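PDB 4KSA: malonyl-CoA decarboxylase from Rhodopseudomonas palustris, which probably catalyses the decarboxylation of malonyl-CoA to acetyl-CoA and carbon dioxide. Local coordinates for residues Leu144-Ile147 / Ala148-Gln152; Pro254-Ala257 / Ser258-Thr261. All blocks are in the same frame, centred on the assembly; numbering follows the deposited sequence.

Interaction 1 (Leu144-Ile147 / Ala148-Gln152); sequences LARI and AAHPQ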
ATOM      1  N   LEU A 144     -29.061  11.494  21.956  1.00 42.45           N
ATOM      2  CA  LEU A 144     -28.322  12.319  22.907  1.00 40.75           C
ATOM      3  C   LEU A 144     -28.953  13.694  22.990  1.00 40.51           C
ATOM      4  O   LEU A 144     -29.035  14.283  24.066  1.00 41.65           O
ATOM      5  CB  LEU A 144     -26.846  12.458  22.512  1.00 37.44           C
ATOM      6  CG  LEU A 144     -25.988  11.293  23.014  1.00 38.87           C
ATOM      7  CD1 LEU A 144     -24.582  11.319  22.437  1.00 37.67           C
ATOM      8  CD2 LEU A 144     -25.951  11.367  24.513  1.00 36.58           C
ATOM      9  N   ALA A 145     -29.410  14.201  21.854  1.00 39.11           N
ATOM     10  CA  ALA A 145     -30.020  15.516  21.804  1.00 39.03           C
ATOM     11  C   ALA A 145     -31.396  15.520  22.463  1.00 41.69           C
ATOM     12  O   ALA A 145     -31.914  16.573  22.825  1.00 42.81           O
ATOM     13  CB  ALA A 145     -30.126  15.988  20.360  1.00 33.47           C
ATOM     14  N   ARG A 146     -31.982  14.346  22.652  1.00 44.82           N
ATOM     15  CA  ARG A 146     -33.307  14.293  23.243  1.00 47.08           C
ATOM     16  C   ARG A 146     -33.458  13.800  24.682  1.00 46.29           C
ATOM     17  O   ARG A 146     -34.577  13.689  25.178  1.00 45.95           O
ATOM     18  CB  ARG A 146     -34.236  13.526  22.293  1.00 50.62           C
ATOM     19  CG  ARG A 146     -35.067  14.490  21.419  1.00 58.23           C
ATOM     20  CD  ARG A 146     -35.390  13.959  20.031  1.00 62.77           C
ATOM     21  NE  ARG A 146     -34.270  14.130  19.102  1.00 66.96           N
ATOM     22  CZ  ARG A 146     -34.316  13.837  17.799  1.00 68.44           C
ATOM     23  NH1 ARG A 146     -33.239  14.026  17.037  1.00 68.07           N
ATOM     24  NH2 ARG A 146     -35.437  13.364  17.251  1.00 67.82           N
ATOM     25  N   ILE A 147     -32.350  13.549  25.367  1.00 46.02           N
ATOM     26  CA  ILE A 147     -32.417  13.065  26.744  1.00 48.16           C
ATOM     27  C   ILE A 147     -33.006  14.104  27.702  1.00 50.01           C
ATOM     28  O   ILE A 147     -33.582  13.749  28.731  1.00 50.79           O
ATOM     29  CB  ILE A 147     -31.020  12.640  27.294  1.00 47.36           C
ATOM     30  CG1 ILE A 147     -30.445  11.489  26.471  1.00 48.12           C
ATOM     31  CG2 ILE A 147     -31.140  12.202  28.749  1.00 44.63           C
ATOM     32  CD1 ILE A 147     -31.286  10.252  26.524  1.00 49.65           C
ATOM     33  N   ALA A 148     -32.855  15.385  27.381  1.00 51.78           N
ATOM     34  CA  ALA A 148     -33.393  16.431  28.252  1.00 53.06           C
ATOM     35  C   ALA A 148     -34.918  16.388  28.228  1.00 53.94           C
ATOM     36  O   ALA A 148     -35.570  16.144  29.240  1.00 53.27           O
ATOM     37  CB  ALA A 148     -32.916  17.783  27.793  1.00 51.44           C
ATOM     38  N   ALA A 149     -35.473  16.620  27.048  1.00 55.79           N
ATOM     39  CA  ALA A 149     -36.911  16.611  26.859  1.00 57.06           C
ATOM     40  C   ALA A 149     -37.495  15.204  26.956  1.00 57.91           C
ATOM     41  O   ALA A 149     -38.710  15.043  27.018  1.00 60.92           O
ATOM     42  CB  ALA A 149     -37.251  17.224  25.502  1.00 56.86           C
ATOM     43  N   HIS A 150     -36.641  14.186  26.959  1.00 56.18           N
ATOM     44  CA  HIS A 150     -37.119  12.813  27.040  1.00 55.24           C
ATOM     45  C   HIS A 150     -36.139  11.966  27.826  1.00 54.73           C
ATOM     46  O   HIS A 150     -35.396  11.172  27.274  1.00 53.57           O
ATOM     47  CB  HIS A 150     -37.288  12.223  25.645  1.00 56.40           C
ATOM     48  CG  HIS A 150     -38.307  12.927  24.803  1.00 57.96           C
ATOM     49  ND1 HIS A 150     -38.178  14.247  24.428  1.00 58.32           N
ATOM     50  CD2 HIS A 150     -39.444  12.479  24.221  1.00 57.03           C
ATOM     51  CE1 HIS A 150     -39.189  14.581  23.647  1.00 57.92           C
ATOM     52  NE2 HIS A 150     -39.970  13.527  23.505  1.00 58.19           N
ATOM     53  N   PRO A 151     -36.157  12.102  29.147  1.00 55.36           N
ATOM     54  CA  PRO A 151     -35.260  11.358  30.033  1.00 56.02           C
ATOM     55  C   PRO A 151     -35.287   9.828  29.947  1.00 55.80           C
ATOM     56  O   PRO A 151     -34.389   9.165  30.468  1.00 56.44           O
ATOM     57  CB  PRO A 151     -35.654  11.878  31.412  1.00 54.70           C
ATOM     58  CG  PRO A 151     -37.113  12.121  31.242  1.00 54.86           C
ATOM     59  CD  PRO A 151     -37.178  12.825  29.920  1.00 54.44           C
ATOM     60  N   GLN A 152     -36.297   9.265  29.294  1.00 55.82           N
ATOM     61  CA  GLN A 152     -36.394   7.809  29.191  1.00 57.29           C
ATOM     62  C   GLN A 152     -35.444   7.233  28.162  1.00 56.54           C
ATOM     63  O   GLN A 152     -35.108   6.049  28.219  1.00 56.93           O
ATOM     64  CB  GLN A 152     -37.826   7.363  28.854  1.00 59.84           C
ATOM     65  CG  GLN A 152     -38.824   8.508  28.658  1.00 67.45           C
ATOM     66  CD  GLN A 152     -38.745   9.157  27.284  1.00 67.77           C
ATOM     67  OE1 GLN A 152     -38.743  10.378  27.170  1.00 67.80           O
ATOM     68  NE2 GLN A 152     -38.699   8.337  26.233  1.00 70.16           N
TER

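Interaction 2 (Pro254-Ala257 / Ser258-Thr261); sequences PIAA and SDAT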
ATOM      1  N   PRO A 254       5.716  33.308  10.103  1.00 91.12           N
ATOM      2  CA  PRO A 254       5.986  31.888  10.358  1.00 90.00           C
ATOM      3  C   PRO A 254       7.467  31.594  10.502  1.00 88.71           C
ATOM      4  O   PRO A 254       8.306  32.436  10.196  1.00 89.54           O
ATOM      5  CB  PRO A 254       5.374  31.200   9.139  1.00 90.28           C
ATOM      6  CG  PRO A 254       5.537  32.225   8.063  1.00 89.90           C
ATOM      7  CD  PRO A 254       5.100  33.481   8.775  1.00 90.58           C
ATOM      8  N   ILE A 255       7.784  30.397  10.973  1.00 87.05           N
ATOM      9  CA  ILE A 255       9.172  30.003  11.145  1.00 86.29           C
ATOM     10  C   ILE A 255       9.362  28.625  10.532  1.00 86.00           C
ATOM     11  O   ILE A 255       8.427  27.834  10.482  1.00 86.58           O
ATOM     12  CB  ILE A 255       9.565  29.952  12.638  1.00 85.97           C
ATOM     13  CG1 ILE A 255       8.934  28.732  13.318  1.00 85.90           C
ATOM     14  CG2 ILE A 255       9.109  31.231  13.329  1.00 85.18           C
ATOM     15  CD1 ILE A 255       9.311  28.564  14.782  1.00 84.01           C
ATOM     16  N   ALA A 256      10.563  28.342  10.044  1.00 85.41           N
ATOM     17  CA  ALA A 256      10.828  27.046   9.450  1.00 84.42           C
ATOM     18  C   ALA A 256      10.621  26.015  10.544  1.00 84.29           C
ATOM     19  O   ALA A 256      11.047  26.213  11.680  1.00 84.30           O
ATOM     20  CB  ALA A 256      12.245  26.987   8.927  1.00 84.45           C
ATOM     21  N   ALA A 257       9.955  24.920  10.193  1.00 83.93           N
ATOM     22  CA  ALA A 257       9.655  23.849  11.135  1.00 82.85           C
ATOM     23  C   ALA A 257      10.905  23.263  11.769  1.00 81.76           C
ATOM     24  O   ALA A 257      10.867  22.754  12.892  1.00 80.73           O
ATOM     25  CB  ALA A 257       8.856  22.750  10.430  1.00 83.18           C
ATOM     26  N   SER A 258      12.013  23.329  11.043  1.00 81.22           N
ATOM     27  CA  SER A 258      13.269  22.796  11.545  1.00 80.77           C
ATOM     28  C   SER A 258      13.839  23.701  12.632  1.00 80.73           C
ATOM     29  O   SER A 258      14.569  23.239  13.507  1.00 80.84           O
ATOM     30  CB  SER A 258      14.262  22.649  10.392  1.00 80.64           C
ATOM     31  OG  SER A 258      14.271  23.810   9.579  1.00 80.11           O
ATOM     32  N   ASP A 259      13.491  24.986  12.574  1.00 80.40           N
ATOM     33  CA  ASP A 259      13.952  25.977  13.552  1.00 79.72           C
ATOM     34  C   ASP A 259      13.215  25.872  14.886  1.00 78.27           C
ATOM     35  O   ASP A 259      13.754  26.211  15.938  1.00 77.88           O
ATOM     36  CB  ASP A 259      13.761  27.399  13.007  1.00 81.35           C
ATOM     37  CG  ASP A 259      14.737  27.740  11.895  1.00 83.20           C
ATOM     38  OD1 ASP A 259      14.564  28.807  11.262  1.00 83.48           O
ATOM     39  OD2 ASP A 259      15.680  26.953  11.654  1.00 84.33           O
ATOM     40  N   ALA A 260      11.973  25.410  14.836  1.00 76.32           N
ATOM     41  CA  ALA A 260      11.169  25.288  16.042  1.00 74.26           C
ATOM     42  C   ALA A 260      11.753  24.308  17.050  1.00 71.62           C
ATOM     43  O   ALA A 260      12.473  23.382  16.683  1.00 70.65           O
ATOM     44  CB  ALA A 260       9.736  24.880  15.670  1.00 75.39           C
ATOM     45  N   THR A 261      11.433  24.531  18.321  1.00 69.51           N
ATOM     46  CA  THR A 261      11.893  23.680  19.414  1.00 68.17           C
ATOM     47  C   THR A 261      10.713  23.193  20.226  1.00 67.26           C
ATOM     48  O   THR A 261      10.798  22.178  20.929  1.00 67.26           O
ATOM     49  CB  THR A 261      12.765  24.443  20.387  1.00 69.26           C
ATOM     50  OG1 THR A 261      12.085  25.650  20.761  1.00 68.76           O
ATOM     51  CG2 THR A 261      14.117  24.749  19.766  1.00 70.71           C
TER

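Interaction 1 (Leu144-Ile147 / Ala148-Gln152)
The backbone folds back on itself where Arg146 O meets His150 N at 2.8 Å, an i to i+4 hydrogen bond that is weak because its N-H...O angle is only 119°. The carbonyl comes from the C-terminal part of the helix that begins at residue 132, and the amide from the loop leading to helix 154-167. The same oxygen lies against the His150 side chain, 3.1 Å from CB, and approaches the imidazole obliquely, with ND1 at 3.7 Å. With CG beside the backbone N (chi1 -63°), the ring is kept on the Arg146 side of the turn, next to this carbonyl. There the methylene CG of Arg146 is 4.3 Å from His150 ND1, while the guanidinium group leads away to a salt bridge with Glu71. Helix 71-83 receives both side chains: Arg146 and His150 each touch Leu75, and His150 also touches Asp79, which is hydrogen-bonded to Gln152 NE2.

One residue further along, Ile147 O faces Pro151, whose nitrogen has no hydrogen to give it. Pro151 CA lies 3.2 Å from Ile147 O, a bent C-H...O contact. In return, Ile147 CA points its hydrogen toward His150 O at 3.6 Å. The isoleucine side chain turns its bulk away from the turn and packs on Leu153 and Arg154.

The chemistry is that of a chain leaving a helix: one weak amide bond spans the turn, and its side chains are held on helix 71-83 by the Arg146-Glu71 salt bridge and the Gln152-Asp79 hydrogen bond. Arg146 NE and His150 ND1 are 6.6 Å apart, not in contact; a protonated imidazole would probably feel the nearby arginine, whose charge is also paired with Glu71.

Interaction 2 (Pro254-Ala257 / Ser258-Thr261)
Ile255 reaches Ala260 because its CG1 is tucked between the backbone N and the carbonyl carbon (chi1 73°) and its outer arm is fully extended (chi2 178°), which carries the CD1 methyl to 3.8 Å from Ala260 CB. This apolar contact joins the residue before a tight turn to the buried alanine just after it, ahead of strand 262-270; Ile255 also touches Asp213 and Lys238. Asp259, with CG beside its own backbone N, lays its carboxylate next to the Ala256 methyl, OD1 lying 3.8 Å from Ala256 CB. Ser258 OG comes equally near to that methyl from another direction.

The backbone between them is a type I beta turn centred on Ala257 and Ser258. Asp259 N donates to Ala256 O at 2.9 Å, approaching from above the carbonyl plane, 58° out of it. Ala260 N adds a longer, weak bond to the same oxygen at 3.4 Å and extends the bend toward a single helical turn. Asn298 ND2 then binds Ala257 O and, weakly, Ala260 O, fastening the turn to the loop that precedes strand 301-304.

Backbone carbonyls of the turn are thus satisfied from two sources, the two amides that converge on Ala256 O and the side chain of Asn298, while the carboxylate of Asp259 and the hydroxyl of Ser258 stand at the surface, where solvent can probably reach them.

Followed from the N terminus, the chain first makes interaction 1, as it leaves helix 132-146 and turns toward helix 154-167 within the N-terminal family region. About a hundred residues later, in the C-terminal region, interaction 2 bends the loop after helix 244-248 into strand 262-270 of the mixed sheet. Each closes a short local turn, and the two come in series, neither enclosing nor crossing the other. The centres of interaction 1 and interaction 2 are about 48 Å apart, on opposite sides of the chain's centre. The nearest atoms of interaction 1 and interaction 2 are about 37 Å apart. Interaction 1 links helix 132-146 to helix 154-167 and rests on helix 71-83, whereas interaction 2 leads into the sheet.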